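Local coordinates for protein N-alpha-acetyltransferase 35, NatC auxiliary subunit (Saccharomyces cerevisiae, PDB 6YGA) that serves as an auxiliary subunit of the NatC N-terminal acetyltransferase, which acetylates the N-terminal methionine of the L-A virus Gag protein, at residues Asp94-Cys99 with Ser150-Val155; Leu224-Cys229 with Thr295-Phe300. All coordinates share one frame; numbering follows the deposited sequence.

How the contacts relate
Contacts 1 and 2 are neighbouring pieces of one buried helical core, their centres about 9 Å apart, and the other chains of the complex touch neither. They share no helix: contact 1 pairs helix 85-104 with helix 142-167, contact 2 pairs helix 215-231 with the loop and first turn of helix 298-311. Contact 1 joins two parallel helices by aliphatic methyls, whereas contact 2 joins a helix to a loop-helix junction, where two aromatic rings receive one isoleucine. They are stitched together by a probable hydrogen bond of 2.7 Å between Asp94 OD1 and Tyr297 OH, by Arg98 CG packed at 3.5 Å on Tyr297 CE1, and by Cys151 SG lying 3.4 Å from Leu224 CD1.

Contact 1: Asp94-Cys99 with Ser150-Val155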
loop_
_atom_site.group_PDB
_atom_site.type_symbol
_atom_site.label_atom_id
_atom_site.label_comp_id
_atom_site.label_asym_id
_atom_site.label_seq_id
_atom_site.Cartn_x
_atom_site.Cartn_y
_atom_site.Cartn_z
ATOM N N ASP B 94 -21.622 13.349 -16.362
ATOM C CA ASP B 94 -21.844 12.543 -15.166
ATOM C C ASP B 94 -20.878 11.368 -15.097
ATOM O O ASP B 94 -20.249 11.129 -14.061
ATOM C CB ASP B 94 -23.287 12.050 -15.128
ATOM C CG ASP B 94 -23.476 10.895 -14.175
ATOM O OD1 ASP B 94 -23.294 11.095 -12.957
ATOM O OD2 ASP B 94 -23.803 9.786 -14.646
ATOM N N ARG B 95 -20.752 10.616 -16.193
ATOM C CA ARG B 95 -19.874 9.450 -16.182
ATOM C C ARG B 95 -18.419 9.861 -16.000
ATOM O O ARG B 95 -17.644 9.154 -15.344
ATOM C CB ARG B 95 -20.057 8.640 -17.464
ATOM C CG ARG B 95 -19.032 7.534 -17.637
ATOM C CD ARG B 95 -19.571 6.397 -18.480
ATOM N NE ARG B 95 -18.562 5.361 -18.666
ATOM C CZ ARG B 95 -18.803 4.161 -19.183
ATOM N NH1 ARG B 95 -20.029 3.834 -19.567
ATOM N NH2 ARG B 95 -17.817 3.286 -19.311
ATOM N N LEU B 96 -18.029 11.004 -16.565
ATOM C CA LEU B 96 -16.663 11.482 -16.386
ATOM C C LEU B 96 -16.370 11.779 -14.919
ATOM O O LEU B 96 -15.286 11.454 -14.420
ATOM C CB LEU B 96 -16.423 12.718 -17.249
ATOM C CG LEU B 96 -15.042 13.362 -17.120
ATOM C CD1 LEU B 96 -13.949 12.412 -17.587
ATOM C CD2 LEU B 96 -14.991 14.669 -17.891
ATOM N N LEU B 97 -17.323 12.388 -14.209
ATOM C CA LEU B 97 -17.129 12.651 -12.786
ATOM C C LEU B 97 -17.057 11.356 -11.987
ATOM O O LEU B 97 -16.258 11.245 -11.049
ATOM C CB LEU B 97 -18.244 13.546 -12.248
ATOM C CG LEU B 97 -18.115 15.039 -12.552
ATOM C CD1 LEU B 97 -19.153 15.843 -11.782
ATOM C CD2 LEU B 97 -16.711 15.522 -12.228
ATOM N N ARG B 98 -17.885 10.368 -12.331
ATOM C CA ARG B 98 -17.791 9.087 -11.640
ATOM C C ARG B 98 -16.537 8.328 -12.055
ATOM O O ARG B 98 -16.045 7.487 -11.293
ATOM C CB ARG B 98 -19.053 8.257 -11.881
ATOM C CG ARG B 98 -20.268 8.799 -11.137
ATOM C CD ARG B 98 -21.538 7.996 -11.388
ATOM N NE ARG B 98 -21.926 7.977 -12.794
ATOM C CZ ARG B 98 -21.957 6.881 -13.545
ATOM N NH1 ARG B 98 -21.629 5.706 -13.022
ATOM N NH2 ARG B 98 -22.323 6.957 -14.816
ATOM N N CYS B 99 -15.998 8.616 -13.244
ATOM C CA CYS B 99 -14.678 8.098 -13.590
ATOM C C CYS B 99 -13.605 8.704 -12.693
ATOM O O CYS B 99 -12.638 8.026 -12.326
ATOM C CB CYS B 99 -14.369 8.369 -15.063
ATOM S SG CYS B 99 -15.157 7.232 -16.230
ATOM N N SER B 150 -15.904 22.940 -21.447
ATOM C CA SER B 150 -15.474 23.456 -20.152
ATOM C C SER B 150 -15.369 22.337 -19.124
ATOM O O SER B 150 -14.455 22.336 -18.291
ATOM C CB SER B 150 -16.436 24.543 -19.673
ATOM O OG SER B 150 -17.732 24.016 -19.446
ATOM N N CYS B 151 -16.296 21.374 -19.165
ATOM C CA CYS B 151 -16.224 20.229 -18.259
ATOM C C CYS B 151 -14.922 19.466 -18.448
ATOM O O CYS B 151 -14.198 19.199 -17.481
ATOM C CB CYS B 151 -17.413 19.296 -18.485
ATOM S SG CYS B 151 -19.020 19.952 -18.023
ATOM N N ILE B 152 -14.612 19.102 -19.694
ATOM C CA ILE B 152 -13.395 18.348 -19.976
ATOM C C ILE B 152 -12.170 19.132 -19.531
ATOM O O ILE B 152 -11.214 18.565 -18.985
ATOM C CB ILE B 152 -13.325 17.995 -21.472
ATOM C CG1 ILE B 152 -14.601 17.273 -21.920
ATOM C CG2 ILE B 152 -12.093 17.160 -21.764
ATOM C CD1 ILE B 152 -14.837 15.943 -21.242
ATOM N N LEU B 153 -12.181 20.449 -19.746
ATOM C CA LEU B 153 -11.048 21.274 -19.341
ATOM C C LEU B 153 -10.885 21.283 -17.827
ATOM O O LEU B 153 -9.758 21.303 -17.317
ATOM C CB LEU B 153 -11.220 22.694 -19.874
ATOM C CG LEU B 153 -10.039 23.640 -19.659
ATOM C CD1 LEU B 153 -8.789 23.091 -20.329
ATOM C CD2 LEU B 153 -10.369 25.029 -20.183
ATOM N N GLY B 154 -11.997 21.273 -17.091
ATOM C CA GLY B 154 -11.906 21.261 -15.640
ATOM C C GLY B 154 -11.298 19.979 -15.109
ATOM O O GLY B 154 -10.423 20.002 -14.238
ATOM N N VAL B 155 -11.752 18.838 -15.632
ATOM C CA VAL B 155 -11.197 17.555 -15.212
ATOM C C VAL B 155 -9.740 17.433 -15.644
ATOM O O VAL B 155 -8.899 16.924 -14.893
ATOM C CB VAL B 155 -12.060 16.401 -15.755
ATOM C CG1 VAL B 155 -11.440 15.057 -15.413
ATOM C CG2 VAL B 155 -13.470 16.490 -15.193
#
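Leu96 meets Ile152 and Val155 methyl to methyl; the flat groups of this contact, the Arg98 guanidinium and the Asp94 carboxylate, take no part in the packing across the interface. The carboxylate carbon of Asp94 lies at the guanidinium edge, in its plane, but the grip falls mainly on one oxygen: Arg98 NE and NH2 each stand 3.2 Å from Asp94 OD2, both coming from the same face of the carboxylate, about 40° out of its plane, while NE makes only a weak bond to OD1. This salt bridge spans one turn of helix 85-104, and Arg98 NH1 has a further partner in Pro294 O. Across the interface, helices 85-104 and 142-167 run parallel within the family's Mak10 region, the short segments inclined by only 6° with axes 11.0 Å apart. Leu96, with CG swung opposite the backbone N (chi1 178°), reaches out to Val155 tip to tip, CD2 lying 3.6 Å from Val155 CG2. The same CD2 meets Ile152 CD1 at 3.6 Å, the two side chains crossing at about a right angle. Leu97 CD2 adds a looser touch on Val155 CG2 at 4.5 Å. Beyond the pair, Ile152 packs on Tyr119 and Leu123 of helix 118-129, and Leu97 on Ile223 of helix 215-231.

Contact 2: Leu224-Cys229 with Thr295-Phe300; sequences LKIIIC and TDYSGF
Ile226 puts one branch on each of two aromatic rings, and its methyls' contacts with them make up the packing between the segments. With CG1 opposite the carbonyl carbon (chi1 -75°) and the chain beyond it extended, CD1 arrives at the edge of the Tyr297 ring, near its plane, 3.6 Å from Tyr297 CD2. The other branch lies over a face of Phe300: Ile226 CG2 sits toward the rim of that ring, 4.2 Å from Phe300 CE2, and the two side chains cross nearly at right angles. Between the aromatics, the Phe300 CE2 corner stands 4.0 Å above one face of Tyr297, while Tyr297 CD2 lies at the Phe300 edge, in its plane; the rings stand nearly perpendicular, so the isoleucine meets one by face and the other by edge. Polar bonds gather where the loop leads into helix 298-311: Ser298 N makes a weak bond of 3.3 Å to Asp296 OD1, as in an Asx turn, and Ser298 OG a weak one of 3.1 Å to Asp296 OD2. The Tyr297 backbone N is bound by Asn258 OD1. Tyr297 meets Phe261 edge-to-face, and the loop and first turn of helix 298-311 pack against helices 85-104, 215-231 and 245-260.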
loop_
_atom_site.group_PDB
_atom_site.type_symbol
_atom_site.label_atom_id
_atom_site.label_comp_id
_atom_site.label_asym_id
_atom_site.label_seq_id
_atom_site.Cartn_x
_atom_site.Cartn_y
_atom_site.Cartn_z
ATOM N N LEU B 224 -21.448 21.038 -13.181
ATOM C CA LEU B 224 -20.554 22.148 -13.491
ATOM C C LEU B 224 -19.988 22.778 -12.223
ATOM O O LEU B 224 -18.793 23.090 -12.157
ATOM C CB LEU B 224 -21.293 23.193 -14.328
ATOM C CG LEU B 224 -20.521 23.810 -15.494
ATOM C CD1 LEU B 224 -20.115 22.740 -16.470
ATOM C CD2 LEU B 224 -21.363 24.839 -16.201
ATOM N N LYS B 225 -20.828 22.971 -11.203
ATOM C CA LYS B 225 -20.347 23.575 -9.964
ATOM C C LYS B 225 -19.422 22.628 -9.210
ATOM O O LYS B 225 -18.480 23.073 -8.545
ATOM C CB LYS B 225 -21.522 23.986 -9.080
ATOM C CG LYS B 225 -22.401 25.085 -9.650
ATOM C CD LYS B 225 -23.489 25.468 -8.658
ATOM C CE LYS B 225 -24.294 26.662 -9.146
ATOM N NZ LYS B 225 -25.337 27.074 -8.164
ATOM N N ILE B 226 -19.683 21.320 -9.293
ATOM C CA ILE B 226 -18.791 20.338 -8.679
ATOM C C ILE B 226 -17.402 20.432 -9.298
ATOM O O ILE B 226 -16.386 20.448 -8.592
ATOM C CB ILE B 226 -19.374 18.917 -8.813
ATOM C CG1 ILE B 226 -20.525 18.701 -7.828
ATOM C CG2 ILE B 226 -18.298 17.864 -8.591
ATOM C CD1 ILE B 226 -21.119 17.306 -7.888
ATOM N N ILE B 227 -17.341 20.517 -10.630
ATOM C CA ILE B 227 -16.056 20.618 -11.314
ATOM C C ILE B 227 -15.313 21.875 -10.879
ATOM O O ILE B 227 -14.093 21.853 -10.676
ATOM C CB ILE B 227 -16.261 20.568 -12.840
ATOM C CG1 ILE B 227 -16.877 19.224 -13.244
ATOM C CG2 ILE B 227 -14.946 20.787 -13.575
ATOM C CD1 ILE B 227 -17.085 19.055 -14.734
ATOM N N ILE B 228 -16.038 22.986 -10.708
ATOM C CA ILE B 228 -15.423 24.220 -10.220
ATOM C C ILE B 228 -14.791 23.997 -8.850
ATOM O O ILE B 228 -13.682 24.472 -8.576
ATOM C CB ILE B 228 -16.461 25.357 -10.189
ATOM C CG1 ILE B 228 -16.826 25.780 -11.614
ATOM C CG2 ILE B 228 -15.947 26.541 -9.379
ATOM C CD1 ILE B 228 -17.821 26.916 -11.686
ATOM N N CYS B 229 -15.479 23.264 -7.974
ATOM C CA CYS B 229 -14.934 22.991 -6.649
ATOM C C CYS B 229 -13.673 22.137 -6.730
ATOM O O CYS B 229 -12.720 22.358 -5.974
ATOM C CB CYS B 229 -15.987 22.307 -5.780
ATOM S SG CYS B 229 -17.453 23.313 -5.461
ATOM N N THR B 295 -22.066 4.225 -8.383
ATOM C CA THR B 295 -23.435 4.542 -8.769
ATOM C C THR B 295 -23.896 5.913 -8.290
ATOM O O THR B 295 -24.938 6.391 -8.752
ATOM C CB THR B 295 -24.403 3.473 -8.245
ATOM O OG1 THR B 295 -24.473 3.546 -6.815
ATOM C CG2 THR B 295 -23.937 2.080 -8.653
ATOM N N ASP B 296 -23.157 6.557 -7.386
ATOM C CA ASP B 296 -23.553 7.853 -6.850
ATOM C C ASP B 296 -22.326 8.749 -6.722
ATOM O O ASP B 296 -21.202 8.355 -7.049
ATOM C CB ASP B 296 -24.282 7.699 -5.506
ATOM C CG ASP B 296 -23.425 7.043 -4.428
ATOM O OD1 ASP B 296 -22.200 6.884 -4.613
ATOM O OD2 ASP B 296 -23.995 6.682 -3.376
ATOM N N TYR B 297 -22.549 9.968 -6.228
ATOM C CA TYR B 297 -21.485 10.938 -6.016
ATOM C C TYR B 297 -21.017 10.988 -4.566
ATOM O O TYR B 297 -20.405 11.980 -4.157
ATOM C CB TYR B 297 -21.932 12.333 -6.456
ATOM C CG TYR B 297 -21.957 12.562 -7.950
ATOM C CD1 TYR B 297 -21.939 11.501 -8.847
ATOM C CD2 TYR B 297 -21.989 13.850 -8.463
ATOM C CE1 TYR B 297 -21.962 11.722 -10.211
ATOM C CE2 TYR B 297 -22.011 14.081 -9.819
ATOM C CZ TYR B 297 -21.998 13.016 -10.690
ATOM O OH TYR B 297 -22.020 13.257 -12.043
ATOM N N SER B 298 -21.295 9.945 -3.778
ATOM C CA SER B 298 -20.892 9.944 -2.375
ATOM C C SER B 298 -19.381 10.018 -2.200
ATOM O O SER B 298 -18.912 10.462 -1.146
ATOM C CB SER B 298 -21.434 8.700 -1.668
ATOM O OG SER B 298 -22.826 8.817 -1.424
ATOM N N GLY B 299 -18.609 9.599 -3.204
ATOM C CA GLY B 299 -17.163 9.681 -3.098
ATOM C C GLY B 299 -16.651 11.103 -3.000
ATOM O O GLY B 299 -15.613 11.354 -2.377
ATOM N N PHE B 300 -17.363 12.053 -3.611
ATOM C CA PHE B 300 -16.976 13.455 -3.496
ATOM C C PHE B 300 -17.150 13.955 -2.068
ATOM O O PHE B 300 -16.375 14.797 -1.598
ATOM C CB PHE B 300 -17.793 14.309 -4.468
ATOM C CG PHE B 300 -17.402 14.135 -5.909
ATOM C CD1 PHE B 300 -16.073 14.208 -6.297
ATOM C CD2 PHE B 300 -18.364 13.897 -6.875
ATOM C CE1 PHE B 300 -15.713 14.051 -7.625
ATOM C CE2 PHE B 300 -18.009 13.738 -8.204
ATOM C CZ PHE B 300 -16.682 13.814 -8.579
#